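Local coordinates for protein 3'-5' exonuclease crn-4 (Caenorhabditis elegans, PDB 5DK5) that degrades RNA and DNA from the 3' end as a dimeric, metal-dependent DEDDh-family exonuclease and takes part in the breakdown of DNA during apoptosis, at residues L151-T156 / T213-L218; K64-V69 / D96-Q101; N34-C39 / P298-K303; D19-L24 / V47-P52; R72-N77 / I84-I89. All blocks are in the same frame, centred on the assembly; numbering follows the deposited sequence.

Interaction 1: L151-T156 / T213-L218; sequences LYKIFT and TVNELL
Lys-153 supplies the hydrogen bond of this contact: its ammonium NZ reaches the backbone O of Asn-215 at 2.8 Å, with the donor lying 32° off the carbonyl plane. The chain gets there by staying extended from end to end, CG anti to the backbone N (chi1 -178°), and NZ also bonds to Thr-256 OG1. Glu-216 stands nearby, its OE2 4.9 Å from Lys-153 NZ; that carboxylate oxygen is instead hydrogen-bonded by Asn-150 ND2. Tyr-148 is paired with two residues at once, Asn-215 and Glu-216, which makes a classic beta bulge where inner strand 216-219 of the RNase H-like sheet starts beside the first turn of helix 151-161. The remaining contacts are van der Waals. Lys-153 and Asn-215 run alongside each other, their ends pointing opposite ways, and the amide ND2 of Asn-215 lies 3.6 Å from Lys-153 CB and as close to CD. From the neighbouring helix position, Ile-154 passes obliquely, its CG1 3.3 Å from Asn-215 ND2, while its CD1 reaches toward the backbone N of Thr-213 at 4.1 Å. The other end of the same amide is fixed by Asn-150 N, which donates to Asn-215 OD1.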
# COMPACT_ATOMS: atom_id res chain seq x y z
N LEU B 151 -6.17 29.83 1.02
CA LEU B 151 -7.48 30.46 0.92
C LEU B 151 -8.26 30.37 2.22
O LEU B 151 -9.06 31.25 2.54
CB LEU B 151 -8.29 29.83 -0.21
CG LEU B 151 -9.52 30.62 -0.65
CD1 LEU B 151 -9.13 31.94 -1.29
CD2 LEU B 151 -10.37 29.80 -1.62
N TYR B 152 -8.04 29.30 2.98
CA TYR B 152 -8.75 29.10 4.24
C TYR B 152 -8.29 30.11 5.28
O TYR B 152 -9.05 30.51 6.16
CB TYR B 152 -8.54 27.68 4.76
CG TYR B 152 -9.36 27.38 5.99
CD1 TYR B 152 -10.71 27.07 5.89
CD2 TYR B 152 -8.79 27.40 7.26
CE1 TYR B 152 -11.47 26.79 7.01
CE2 TYR B 152 -9.55 27.12 8.39
CZ TYR B 152 -10.88 26.82 8.25
OH TYR B 152 -11.64 26.54 9.37
N LYS B 153 -7.02 30.51 5.18
CA LYS B 153 -6.47 31.50 6.09
C LYS B 153 -7.11 32.86 5.84
O LYS B 153 -7.37 33.61 6.78
CB LYS B 153 -4.96 31.59 5.91
CG LYS B 153 -4.28 32.58 6.84
CD LYS B 153 -2.79 32.60 6.59
CE LYS B 153 -2.09 33.65 7.44
NZ LYS B 153 -0.65 33.72 7.12
N ILE B 154 -7.37 33.17 4.58
CA ILE B 154 -8.06 34.41 4.22
C ILE B 154 -9.51 34.32 4.67
O ILE B 154 -10.09 35.30 5.15
CB ILE B 154 -8.00 34.67 2.70
CG1 ILE B 154 -6.55 34.68 2.23
CG2 ILE B 154 -8.70 36.00 2.36
CD1 ILE B 154 -6.39 34.83 0.74
N PHE B 155 -10.09 33.14 4.52
CA PHE B 155 -11.46 32.88 4.94
C PHE B 155 -11.62 33.11 6.44
O PHE B 155 -12.67 33.57 6.89
CB PHE B 155 -11.86 31.45 4.57
CG PHE B 155 -13.16 31.01 5.17
CD1 PHE B 155 -14.36 31.54 4.72
CD2 PHE B 155 -13.19 30.04 6.16
CE1 PHE B 155 -15.56 31.13 5.26
CE2 PHE B 155 -14.39 29.63 6.71
CZ PHE B 155 -15.58 30.17 6.26
N THR B 156 -10.58 32.79 7.20
CA THR B 156 -10.58 33.04 8.64
C THR B 156 -10.68 34.54 8.92
O THR B 156 -11.46 34.97 9.76
CB THR B 156 -9.30 32.48 9.30
OG1 THR B 156 -9.32 31.05 9.23
CG2 THR B 156 -9.21 32.90 10.77
N THR B 213 -4.21 37.48 -1.49
CA THR B 213 -2.79 37.63 -1.80
C THR B 213 -2.01 36.46 -1.20
O THR B 213 -2.53 35.72 -0.37
CB THR B 213 -2.21 38.95 -1.24
OG1 THR B 213 -3.19 39.99 -1.35
CG2 THR B 213 -0.95 39.35 -1.99
N VAL B 214 -0.75 36.30 -1.61
CA VAL B 214 0.16 35.37 -0.97
C VAL B 214 0.24 35.66 0.53
O VAL B 214 0.62 36.75 0.93
CB VAL B 214 1.58 35.45 -1.59
CG1 VAL B 214 2.60 34.68 -0.75
CG2 VAL B 214 1.57 34.94 -3.03
N ASN B 215 -0.13 34.67 1.34
CA ASN B 215 -0.13 34.82 2.79
C ASN B 215 0.73 33.77 3.50
O ASN B 215 0.86 33.80 4.72
CB ASN B 215 -1.57 34.76 3.33
CG ASN B 215 -2.32 33.53 2.86
OD1 ASN B 215 -1.75 32.63 2.23
ND2 ASN B 215 -3.61 33.48 3.16
N GLU B 216 1.30 32.86 2.73
CA GLU B 216 2.20 31.84 3.27
C GLU B 216 3.43 31.66 2.39
O GLU B 216 3.33 31.64 1.16
CB GLU B 216 1.46 30.51 3.44
CG GLU B 216 0.45 30.50 4.58
CD GLU B 216 -0.05 29.11 4.92
OE1 GLU B 216 0.36 28.14 4.26
OE2 GLU B 216 -0.86 28.99 5.87
N LEU B 217 4.58 31.52 3.04
CA LEU B 217 5.85 31.32 2.37
C LEU B 217 6.56 30.10 2.96
O LEU B 217 6.35 29.77 4.13
CB LEU B 217 6.75 32.55 2.50
CG LEU B 217 6.14 33.91 2.18
CD1 LEU B 217 7.04 35.02 2.70
CD2 LEU B 217 5.90 34.07 0.69
N LEU B 218 7.39 29.45 2.15
CA LEU B 218 8.20 28.33 2.62
C LEU B 218 9.65 28.76 2.78
O LEU B 218 10.31 29.12 1.80
CB LEU B 218 8.10 27.14 1.67
CG LEU B 218 6.72 26.49 1.52
CD1 LEU B 218 6.83 25.22 0.69
CD2 LEU B 218 6.09 26.19 2.88

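Interaction 2: K64-V69 / D96-Q101; sequences KYVKPV and DVVYEQ
Gln-101 OE1 is the polar atom around which the end of Lys-64 gathers, although loosely: it lies 3.8 Å from Lys-64 CE and 4.2 Å from Lys-64 NZ. The two side chains lie roughly perpendicular. Bends at chi2 (83°) and chi4 (59°) kink the lysine so that it runs beside the helix, passing Gln-101, and its methylenes, as much as its ammonium, face the amide oxygen. Further in, Val-98 carries the apolar part. Its CG1 rests 3.8 Å from Lys-64 CB, whereas its CG2 is turned to the backbone O of Tyr-65 at 3.7 Å. Val-66 CG2 sits 4.0 Å from Val-98 CG2 and equally near CG1, touching both branches of the second valine. Phe-44 of strand 41-50 also packs on Val-98, and Val-41 of that strand packs on Val-66, continuing the apolar layer beneath the helix. Helix 95-109 thereby lies against the end of strand 55-65, the outermost strand on this side of the sheet within the chain, in the helix-on-sheet packing of an RNase H-like exonuclease domain.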
# COMPACT_ATOMS: atom_id res chain seq x y z
N LYS B 64 -4.00 15.51 -14.53
CA LYS B 64 -3.30 14.27 -14.83
C LYS B 64 -3.30 13.32 -13.64
O LYS B 64 -3.22 13.76 -12.49
CB LYS B 64 -1.86 14.55 -15.26
CG LYS B 64 -1.62 14.51 -16.76
CD LYS B 64 -1.98 15.82 -17.43
CE LYS B 64 -1.33 15.94 -18.79
NZ LYS B 64 -1.72 14.83 -19.70
N TYR B 65 -3.42 12.03 -13.93
CA TYR B 65 -3.18 11.00 -12.93
C TYR B 65 -1.67 10.78 -12.83
O TYR B 65 -0.94 11.11 -13.76
CB TYR B 65 -3.90 9.71 -13.30
CG TYR B 65 -5.40 9.81 -13.24
CD1 TYR B 65 -6.05 10.03 -12.04
CD2 TYR B 65 -6.18 9.69 -14.39
CE1 TYR B 65 -7.42 10.13 -11.97
CE2 TYR B 65 -7.55 9.78 -14.33
CZ TYR B 65 -8.17 10.01 -13.12
OH TYR B 65 -9.54 10.11 -13.05
N VAL B 66 -1.23 10.22 -11.71
CA VAL B 66 0.19 9.96 -11.48
C VAL B 66 0.37 8.55 -10.92
O VAL B 66 -0.34 8.15 -10.01
CB VAL B 66 0.80 10.99 -10.51
CG1 VAL B 66 2.29 10.73 -10.31
CG2 VAL B 66 0.59 12.40 -11.03
N LYS B 67 1.34 7.82 -11.46
CA LYS B 67 1.63 6.47 -10.98
C LYS B 67 2.61 6.52 -9.80
O LYS B 67 3.74 6.97 -9.97
CB LYS B 67 2.21 5.61 -12.11
CG LYS B 67 2.48 4.16 -11.68
CD LYS B 67 3.29 3.41 -12.71
CE LYS B 67 2.46 3.05 -13.93
NZ LYS B 67 3.28 2.35 -14.96
N PRO B 68 2.17 6.06 -8.61
CA PRO B 68 3.09 5.97 -7.47
C PRO B 68 4.04 4.78 -7.60
O PRO B 68 3.73 3.86 -8.35
CB PRO B 68 2.15 5.80 -6.28
CG PRO B 68 0.97 5.09 -6.85
CD PRO B 68 0.82 5.57 -8.27
N VAL B 69 5.16 4.79 -6.88
CA VAL B 69 6.17 3.74 -7.01
C VAL B 69 6.50 3.05 -5.68
O VAL B 69 7.05 1.95 -5.68
CB VAL B 69 7.48 4.29 -7.60
CG1 VAL B 69 7.24 4.83 -9.01
CG2 VAL B 69 8.07 5.38 -6.71
N ASP B 96 7.67 12.49 -12.02
CA ASP B 96 8.70 13.27 -12.70
C ASP B 96 8.27 13.64 -14.12
O ASP B 96 8.54 14.75 -14.59
CB ASP B 96 10.02 12.49 -12.74
CG ASP B 96 9.87 11.10 -13.32
OD1 ASP B 96 8.86 10.42 -13.01
OD2 ASP B 96 10.76 10.68 -14.09
N VAL B 97 7.58 12.73 -14.79
CA VAL B 97 7.08 12.98 -16.14
C VAL B 97 5.93 13.99 -16.11
O VAL B 97 5.91 14.94 -16.88
CB VAL B 97 6.60 11.69 -16.81
CG1 VAL B 97 6.04 11.97 -18.21
CG2 VAL B 97 7.74 10.69 -16.89
N VAL B 98 4.98 13.76 -15.21
CA VAL B 98 3.81 14.63 -15.10
C VAL B 98 4.21 16.03 -14.67
O VAL B 98 3.63 17.02 -15.13
CB VAL B 98 2.79 14.06 -14.10
CG1 VAL B 98 1.65 15.03 -13.87
CG2 VAL B 98 2.25 12.73 -14.62
N TYR B 99 5.20 16.13 -13.78
CA TYR B 99 5.69 17.43 -13.34
C TYR B 99 6.35 18.17 -14.49
O TYR B 99 6.25 19.39 -14.59
CB TYR B 99 6.67 17.28 -12.18
CG TYR B 99 7.23 18.61 -11.71
CD1 TYR B 99 6.45 19.49 -10.97
CD2 TYR B 99 8.53 18.99 -12.01
CE1 TYR B 99 6.95 20.71 -10.55
CE2 TYR B 99 9.04 20.20 -11.59
CZ TYR B 99 8.24 21.06 -10.86
OH TYR B 99 8.75 22.26 -10.44
N GLU B 100 7.04 17.43 -15.35
CA GLU B 100 7.67 18.02 -16.53
C GLU B 100 6.61 18.54 -17.49
O GLU B 100 6.78 19.60 -18.09
CB GLU B 100 8.57 16.99 -17.22
CG GLU B 100 9.18 17.46 -18.53
CD GLU B 100 10.00 18.73 -18.38
OE1 GLU B 100 10.59 18.94 -17.29
OE2 GLU B 100 10.06 19.52 -19.34
N GLN B 101 5.52 17.80 -17.63
CA GLN B 101 4.40 18.22 -18.47
C GLN B 101 3.74 19.46 -17.87
O GLN B 101 3.24 20.33 -18.59
CB GLN B 101 3.38 17.09 -18.63
CG GLN B 101 3.90 15.90 -19.42
CD GLN B 101 2.97 14.70 -19.36
OE1 GLN B 101 2.22 14.53 -18.41
NE2 GLN B 101 3.03 13.86 -20.39

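Interaction 3: N34-C39 / P298-K303; sequences NQDYPC and PIHFAK
The carboxylate of Asp-36 faces the first turn of helix 300-305 and bonds to two successive backbone amides. Phe-301 N donates to OD1 of Asp-36 at 2.9 Å, nearly along the C-O axis, and His-300 N donates to OD2 of Asp-36 at 3.0 Å on the syn lone pair. Both bonds are fairly straight. With CG anti to its backbone N (chi1 -163°), Asp-36 reaches away from its own loop, and its carboxylate plane stands 61° from the imidazole of His-300. The two aromatic residues flank the acid differently. Phe-301 brings its ring edge, CD2 3.3 Å from Asp-36 OD1, while His-300 offers CB at the same separation from that oxygen and holds its ring edge against the backbone O of Asp-36. Pro-38 packs beside the imidazole, its CD 3.8 Å from His-300 CD2. Both imidazole nitrogens are hydrogen-bonded to the second subunit, NE2 to Thr-73 OG1 and ND1 to Asp-90 OD2 of that subunit. Arg-236 completes the acid's surroundings with a salt bridge to OD2. Bound by an arginine and by amides at a helix N terminus, this buried carboxylate is probably stabilised in its charged form.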
# COMPACT_ATOMS: atom_id res chain seq x y z
N ASN B 34 -3.30 5.27 9.40
CA ASN B 34 -1.86 5.41 9.61
C ASN B 34 -1.28 6.68 9.00
O ASN B 34 -1.33 6.88 7.79
CB ASN B 34 -1.12 4.20 9.04
CG ASN B 34 0.37 4.27 9.26
OD1 ASN B 34 0.84 4.90 10.21
ND2 ASN B 34 1.13 3.63 8.38
N GLN B 35 -0.73 7.54 9.86
CA GLN B 35 -0.13 8.79 9.42
C GLN B 35 1.34 8.62 9.05
O GLN B 35 1.92 9.47 8.38
CB GLN B 35 -0.27 9.86 10.50
CG GLN B 35 -1.70 10.32 10.73
CD GLN B 35 -2.31 10.95 9.49
OE1 GLN B 35 -1.69 11.78 8.83
NE2 GLN B 35 -3.54 10.55 9.17
N ASP B 36 1.95 7.52 9.50
CA ASP B 36 3.33 7.23 9.13
C ASP B 36 3.34 6.60 7.75
O ASP B 36 3.69 5.43 7.58
CB ASP B 36 3.99 6.32 10.16
CG ASP B 36 5.51 6.32 10.06
OD1 ASP B 36 6.04 6.91 9.09
OD2 ASP B 36 6.17 5.73 10.94
N TYR B 37 2.93 7.38 6.76
CA TYR B 37 2.69 6.89 5.41
C TYR B 37 3.41 7.77 4.39
O TYR B 37 3.29 8.99 4.45
CB TYR B 37 1.19 6.85 5.13
CG TYR B 37 0.80 6.01 3.93
CD1 TYR B 37 0.74 6.57 2.66
CD2 TYR B 37 0.47 4.67 4.09
CE1 TYR B 37 0.38 5.80 1.57
CE2 TYR B 37 0.11 3.90 3.00
CZ TYR B 37 0.06 4.47 1.75
OH TYR B 37 -0.30 3.70 0.67
N PRO B 38 4.15 7.16 3.44
CA PRO B 38 4.88 7.93 2.44
C PRO B 38 3.98 8.38 1.28
O PRO B 38 4.06 7.82 0.19
CB PRO B 38 5.95 6.95 1.97
CG PRO B 38 5.28 5.63 2.06
CD PRO B 38 4.37 5.71 3.27
N CYS B 39 3.15 9.38 1.54
CA CYS B 39 2.17 9.86 0.57
C CYS B 39 2.81 10.23 -0.76
O CYS B 39 3.71 11.07 -0.82
CB CYS B 39 1.42 11.06 1.13
SG CYS B 39 0.50 10.73 2.65
N PRO B 298 11.05 3.61 14.52
CA PRO B 298 11.51 4.46 13.41
C PRO B 298 10.37 5.20 12.71
O PRO B 298 9.25 4.69 12.66
CB PRO B 298 12.17 3.46 12.44
CG PRO B 298 12.18 2.14 13.16
CD PRO B 298 11.08 2.19 14.15
N ILE B 299 10.67 6.38 12.17
CA ILE B 299 9.72 7.12 11.35
C ILE B 299 9.78 6.59 9.92
O ILE B 299 10.71 6.91 9.18
CB ILE B 299 10.01 8.63 11.35
CG1 ILE B 299 10.22 9.15 12.78
CG2 ILE B 299 8.89 9.39 10.66
CD1 ILE B 299 9.00 9.04 13.67
N HIS B 300 8.80 5.78 9.55
CA HIS B 300 8.83 5.08 8.26
C HIS B 300 8.92 6.04 7.07
O HIS B 300 9.75 5.85 6.18
CB HIS B 300 7.60 4.19 8.11
CG HIS B 300 7.41 3.64 6.73
ND1 HIS B 300 8.31 2.79 6.14
CD2 HIS B 300 6.42 3.84 5.82
CE1 HIS B 300 7.89 2.48 4.92
NE2 HIS B 300 6.74 3.10 4.71
N PHE B 301 8.07 7.06 7.05
CA PHE B 301 8.00 7.95 5.90
C PHE B 301 9.27 8.78 5.76
O PHE B 301 9.63 9.19 4.66
CB PHE B 301 6.77 8.87 5.99
CG PHE B 301 6.97 10.08 6.87
CD1 PHE B 301 7.55 11.24 6.37
CD2 PHE B 301 6.54 10.07 8.19
CE1 PHE B 301 7.72 12.35 7.17
CE2 PHE B 301 6.71 11.19 8.99
CZ PHE B 301 7.30 12.32 8.48
N ALA B 302 9.95 9.03 6.87
CA ALA B 302 11.22 9.74 6.84
C ALA B 302 12.31 8.80 6.33
O ALA B 302 13.15 9.19 5.51
CB ALA B 302 11.57 10.26 8.22
N LYS B 303 12.28 7.56 6.81
CA LYS B 303 13.30 6.57 6.47
C LYS B 303 13.28 6.24 4.98
O LYS B 303 14.32 6.16 4.34
CB LYS B 303 13.09 5.30 7.29
CG LYS B 303 14.32 4.42 7.41
CD LYS B 303 15.34 5.04 8.35
CE LYS B 303 16.47 4.08 8.66
NZ LYS B 303 17.43 4.66 9.65

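Interaction 4: D19-L24 / V47-P52; sequences DTLLIL and VAYDVP
Ile-23 packs against Val-47 and Tyr-49 on one face of the sheet. Its CB meets Val-47 CG1 at 3.6 Å, CG1 passes the backbone O of Val-47, and CD1 at the tip lies 3.4 Å from Val-47 O and 3.7 Å from Tyr-49 CB. A chi2 of 85° bends the chain, carrying that methyl toward the tyrosine. Leu-21 continues the same face, its CG 3.6 Å from Val-51 CG2 as the two side chains pass at a slant; Leu-22 CD2 packs on Ala-48 CB across the reverse face. Beneath these contacts runs a regular antiparallel ladder. In the hydrogen-bonded pair Leu-21/Tyr-49, Leu-21 N donates to Tyr-49 O at 3.0 Å. Tyr-49 N returns a bond of 2.7 Å to Leu-21 O, and Ile-23 with Val-47 repeats the pattern. Where the ladder ends, Val-51 N still donates to Asp-19 O. Helix 191-207 covers the Ile-23 face through Ile-198 and Ala-199. Further along, the same strand carries metal-binding Asp-25 and Glu-27, the placement of the first acidic motif on the opening strand of an RNase H-like DEDDh exonuclease.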
# COMPACT_ATOMS: atom_id res chain seq x y z
N ASP B 19 -2.47 38.81 -11.96
CA ASP B 19 -3.46 38.78 -13.03
C ASP B 19 -4.01 37.37 -13.23
O ASP B 19 -5.07 37.19 -13.84
CB ASP B 19 -2.86 39.30 -14.34
CG ASP B 19 -2.92 40.82 -14.45
OD1 ASP B 19 -2.85 41.50 -13.40
OD2 ASP B 19 -3.05 41.33 -15.58
N THR B 20 -3.28 36.38 -12.73
CA THR B 20 -3.68 34.98 -12.86
C THR B 20 -3.49 34.22 -11.55
O THR B 20 -2.45 34.34 -10.90
CB THR B 20 -2.87 34.27 -13.96
OG1 THR B 20 -2.98 34.99 -15.19
CG2 THR B 20 -3.38 32.84 -14.17
N LEU B 21 -4.51 33.46 -11.17
CA LEU B 21 -4.44 32.58 -10.01
C LEU B 21 -4.76 31.14 -10.41
O LEU B 21 -5.80 30.86 -10.99
CB LEU B 21 -5.41 33.05 -8.92
CG LEU B 21 -5.13 34.42 -8.30
CD1 LEU B 21 -6.23 34.79 -7.33
CD2 LEU B 21 -3.77 34.42 -7.59
N LEU B 22 -3.84 30.24 -10.08
CA LEU B 22 -4.00 28.83 -10.41
C LEU B 22 -4.43 28.05 -9.18
O LEU B 22 -3.66 27.86 -8.25
CB LEU B 22 -2.69 28.25 -10.95
CG LEU B 22 -2.10 28.95 -12.18
CD1 LEU B 22 -0.79 28.30 -12.58
CD2 LEU B 22 -3.08 28.94 -13.35
N ILE B 23 -5.68 27.59 -9.18
CA ILE B 23 -6.19 26.81 -8.07
C ILE B 23 -5.63 25.39 -8.17
O ILE B 23 -6.00 24.63 -9.07
CB ILE B 23 -7.73 26.77 -8.04
CG1 ILE B 23 -8.30 28.17 -7.80
CG2 ILE B 23 -8.23 25.82 -6.96
CD1 ILE B 23 -8.45 29.01 -9.05
N LEU B 24 -4.73 25.04 -7.26
CA LEU B 24 -3.99 23.78 -7.32
C LEU B 24 -4.53 22.76 -6.32
O LEU B 24 -4.96 23.12 -5.22
CB LEU B 24 -2.51 24.04 -7.06
CG LEU B 24 -1.58 22.83 -6.95
CD1 LEU B 24 -0.21 23.18 -7.52
CD2 LEU B 24 -1.44 22.37 -5.51
N VAL B 47 -6.84 24.54 -12.06
CA VAL B 47 -7.75 25.35 -12.86
C VAL B 47 -7.36 26.82 -12.70
O VAL B 47 -7.01 27.27 -11.61
CB VAL B 47 -9.23 25.15 -12.45
CG1 VAL B 47 -9.46 25.59 -11.01
CG2 VAL B 47 -10.15 25.90 -13.40
N ALA B 48 -7.41 27.56 -13.80
CA ALA B 48 -6.96 28.94 -13.81
C ALA B 48 -8.11 29.90 -13.52
O ALA B 48 -9.25 29.67 -13.93
CB ALA B 48 -6.33 29.28 -15.15
N TYR B 49 -7.80 30.97 -12.79
CA TYR B 49 -8.77 32.04 -12.52
C TYR B 49 -8.24 33.37 -13.03
O TYR B 49 -7.15 33.80 -12.65
CB TYR B 49 -9.08 32.12 -11.03
CG TYR B 49 -9.96 33.29 -10.66
CD1 TYR B 49 -11.31 33.29 -10.98
CD2 TYR B 49 -9.44 34.39 -10.00
CE1 TYR B 49 -12.12 34.36 -10.64
CE2 TYR B 49 -10.25 35.46 -9.66
CZ TYR B 49 -11.59 35.44 -9.98
OH TYR B 49 -12.39 36.50 -9.65
N ASP B 50 -9.02 34.02 -13.88
CA ASP B 50 -8.67 35.32 -14.44
C ASP B 50 -9.10 36.42 -13.47
O ASP B 50 -10.30 36.67 -13.31
CB ASP B 50 -9.32 35.50 -15.81
CG ASP B 50 -8.85 36.75 -16.54
OD1 ASP B 50 -8.84 37.83 -15.93
OD2 ASP B 50 -8.49 36.64 -17.73
N VAL B 51 -8.13 37.06 -12.83
CA VAL B 51 -8.44 38.02 -11.77
C VAL B 51 -9.05 39.31 -12.31
O VAL B 51 -10.10 39.73 -11.84
CB VAL B 51 -7.18 38.35 -10.93
CG1 VAL B 51 -7.47 39.47 -9.93
CG2 VAL B 51 -6.68 37.11 -10.21
N PRO B 52 -8.40 39.96 -13.31
CA PRO B 52 -9.00 41.20 -13.81
C PRO B 52 -10.40 41.03 -14.38
O PRO B 52 -11.27 41.87 -14.13
CB PRO B 52 -8.03 41.64 -14.91
CG PRO B 52 -6.75 40.98 -14.58
CD PRO B 52 -7.11 39.68 -13.96

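Interaction 5: R72-N77 / I84-I89; sequences RTLTKN and IPQRSI
Gln-86 turns its amide to the backbone on both sides of Thr-73, giving one hydrogen bond to this backbone and receiving one from it. Its NE2 donates to Arg-72 O at 2.9 Å, in the carbonyl plane, although that oxygen sits 22° out of the glutamine's own amide plane. Its OE1 accepts from Leu-74 N at 2.9 Å, in plane and on a lone pair. This pairing joins the loop before helix 76-82 to the short helix 86-90, within the RNase H-like exonuclease domain, and both polar ends of the glutamine are engaged. A bend at chi2 (63°), after CG has left anti to the backbone N, turns the amide toward the backbone of 72-74. A water donates to Leu-74 O and also to Gln-86 OE1. Below the amide lies an apolar layer, where Leu-74 and Ile-89 meet tip to tip, Leu-74 CG 3.6 Å from Ile-89 CD1. In the next shell, Asp-90 OD1 takes a second bond from Gln-86 NE2, helping to fix the rotation of the amide. On the outer side the second subunit approaches, its His-300 packing on Gln-86. Ile-42 of strand 41-50 backs both Leu-74 and Ile-84, and the side chain of Ile-84 comes to about 4 Å from that of metal-binding Glu-27. Leu-74 CD1 approaches Ile-84 twice, 4.2 Å from its CG2 and 3.7 Å from its backbone O.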
# COMPACT_ATOMS: atom_id res chain seq x y z
N ARG B 72 2.04 0.89 -4.89
CA ARG B 72 1.49 0.90 -6.24
C ARG B 72 0.03 0.44 -6.29
O ARG B 72 -0.64 0.64 -7.30
CB ARG B 72 2.35 0.02 -7.15
CG ARG B 72 3.80 0.47 -7.18
CD ARG B 72 4.68 -0.43 -8.00
NE ARG B 72 6.07 -0.29 -7.59
CZ ARG B 72 7.10 -0.88 -8.18
NH1 ARG B 72 6.92 -1.67 -9.23
NH2 ARG B 72 8.33 -0.68 -7.72
N THR B 73 -0.44 -0.16 -5.21
CA THR B 73 -1.85 -0.54 -5.08
C THR B 73 -2.55 0.41 -4.13
O THR B 73 -2.22 0.46 -2.94
CB THR B 73 -2.02 -1.98 -4.57
OG1 THR B 73 -1.15 -2.87 -5.29
CG2 THR B 73 -3.46 -2.43 -4.73
N LEU B 74 -3.52 1.17 -4.63
CA LEU B 74 -4.31 2.05 -3.79
C LEU B 74 -5.11 1.24 -2.77
O LEU B 74 -5.75 0.26 -3.12
CB LEU B 74 -5.26 2.91 -4.62
CG LEU B 74 -4.64 3.82 -5.69
CD1 LEU B 74 -5.73 4.70 -6.29
CD2 LEU B 74 -3.53 4.68 -5.11
N THR B 75 -5.06 1.66 -1.51
CA THR B 75 -5.89 1.04 -0.49
C THR B 75 -7.34 1.36 -0.79
O THR B 75 -7.64 2.29 -1.53
CB THR B 75 -5.54 1.54 0.92
OG1 THR B 75 -5.88 2.93 1.05
CG2 THR B 75 -4.05 1.36 1.21
N LYS B 76 -8.25 0.57 -0.23
CA LYS B 76 -9.67 0.75 -0.49
C LYS B 76 -10.15 2.12 0.01
O LYS B 76 -10.94 2.78 -0.66
CB LYS B 76 -10.48 -0.36 0.17
CG LYS B 76 -11.98 -0.29 -0.07
CD LYS B 76 -12.33 -0.43 -1.55
CE LYS B 76 -13.83 -0.27 -1.78
NZ LYS B 76 -14.64 -1.24 -0.99
N ASN B 77 -9.66 2.53 1.17
CA ASN B 77 -10.07 3.81 1.75
C ASN B 77 -9.50 4.99 0.96
O ASN B 77 -10.10 6.06 0.93
CB ASN B 77 -9.66 3.89 3.23
CG ASN B 77 -8.17 3.78 3.43
OD1 ASN B 77 -7.46 4.78 3.47
ND2 ASN B 77 -7.68 2.55 3.58
N ILE B 84 -10.37 7.87 -7.15
CA ILE B 84 -9.47 7.42 -8.22
C ILE B 84 -9.48 5.89 -8.31
O ILE B 84 -9.21 5.22 -7.31
CB ILE B 84 -8.03 7.92 -7.99
CG1 ILE B 84 -8.02 9.45 -7.91
CG2 ILE B 84 -7.11 7.44 -9.11
CD1 ILE B 84 -6.68 10.03 -7.51
N PRO B 85 -9.80 5.34 -9.49
CA PRO B 85 -9.73 3.88 -9.65
C PRO B 85 -8.31 3.40 -9.91
O PRO B 85 -7.48 4.15 -10.43
CB PRO B 85 -10.64 3.62 -10.85
CG PRO B 85 -10.51 4.85 -11.67
CD PRO B 85 -10.33 5.99 -10.70
N GLN B 86 -8.04 2.14 -9.56
CA GLN B 86 -6.71 1.57 -9.72
C GLN B 86 -6.23 1.62 -11.17
O GLN B 86 -5.06 1.88 -11.44
CB GLN B 86 -6.69 0.12 -9.23
CG GLN B 86 -5.32 -0.53 -9.24
CD GLN B 86 -4.35 0.16 -8.30
OE1 GLN B 86 -4.68 0.48 -7.16
NE2 GLN B 86 -3.14 0.41 -8.79
N ARG B 87 -7.15 1.37 -12.10
CA ARG B 87 -6.80 1.32 -13.52
C ARG B 87 -6.23 2.65 -14.01
O ARG B 87 -5.41 2.68 -14.92
CB ARG B 87 -8.03 0.93 -14.35
CG ARG B 87 -9.20 1.90 -14.22
CD ARG B 87 -10.43 1.38 -14.96
NE ARG B 87 -11.56 2.31 -14.87
CZ ARG B 87 -11.76 3.34 -15.69
NH1 ARG B 87 -10.92 3.59 -16.68
NH2 ARG B 87 -12.82 4.12 -15.52
N SER B 88 -6.66 3.74 -13.39
CA SER B 88 -6.26 5.07 -13.84
C SER B 88 -4.79 5.37 -13.52
O SER B 88 -4.13 6.08 -14.28
CB SER B 88 -7.16 6.14 -13.23
OG SER B 88 -8.43 6.17 -13.86
N ILE B 89 -4.29 4.84 -12.41
CA ILE B 89 -2.90 5.09 -12.03
C ILE B 89 -1.97 4.03 -12.63
O ILE B 89 -0.78 4.28 -12.80
CB ILE B 89 -2.71 5.14 -10.50
CG1 ILE B 89 -3.03 3.79 -9.84
CG2 ILE B 89 -3.58 6.23 -9.89
CD1 ILE B 89 -2.42 3.66 -8.46
O HOH W 1 -6.42 -0.38 -5.41

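From the N terminus, interaction 4 comes first, pairing strand 20-28 with strand 41-50. Interaction 3 opens between those two segments, in the loop at 34-39, and closes only at 298-303, so it crosses interaction 4 and encloses the other three. Interaction 2 spans from strand 55-65 to helix 95-109, and interaction 5 sits within that span; the two touch, Lys-67 CB lying 3.3 Å from Ile-89 O. Interaction 1 follows in series, linking helix 151-161 to strand 216-219. Interactions 1, 2 and 4 all reach the same sheet, whereas interactions 3 and 5 lie toward the dimer interface, where each also meets the second subunit.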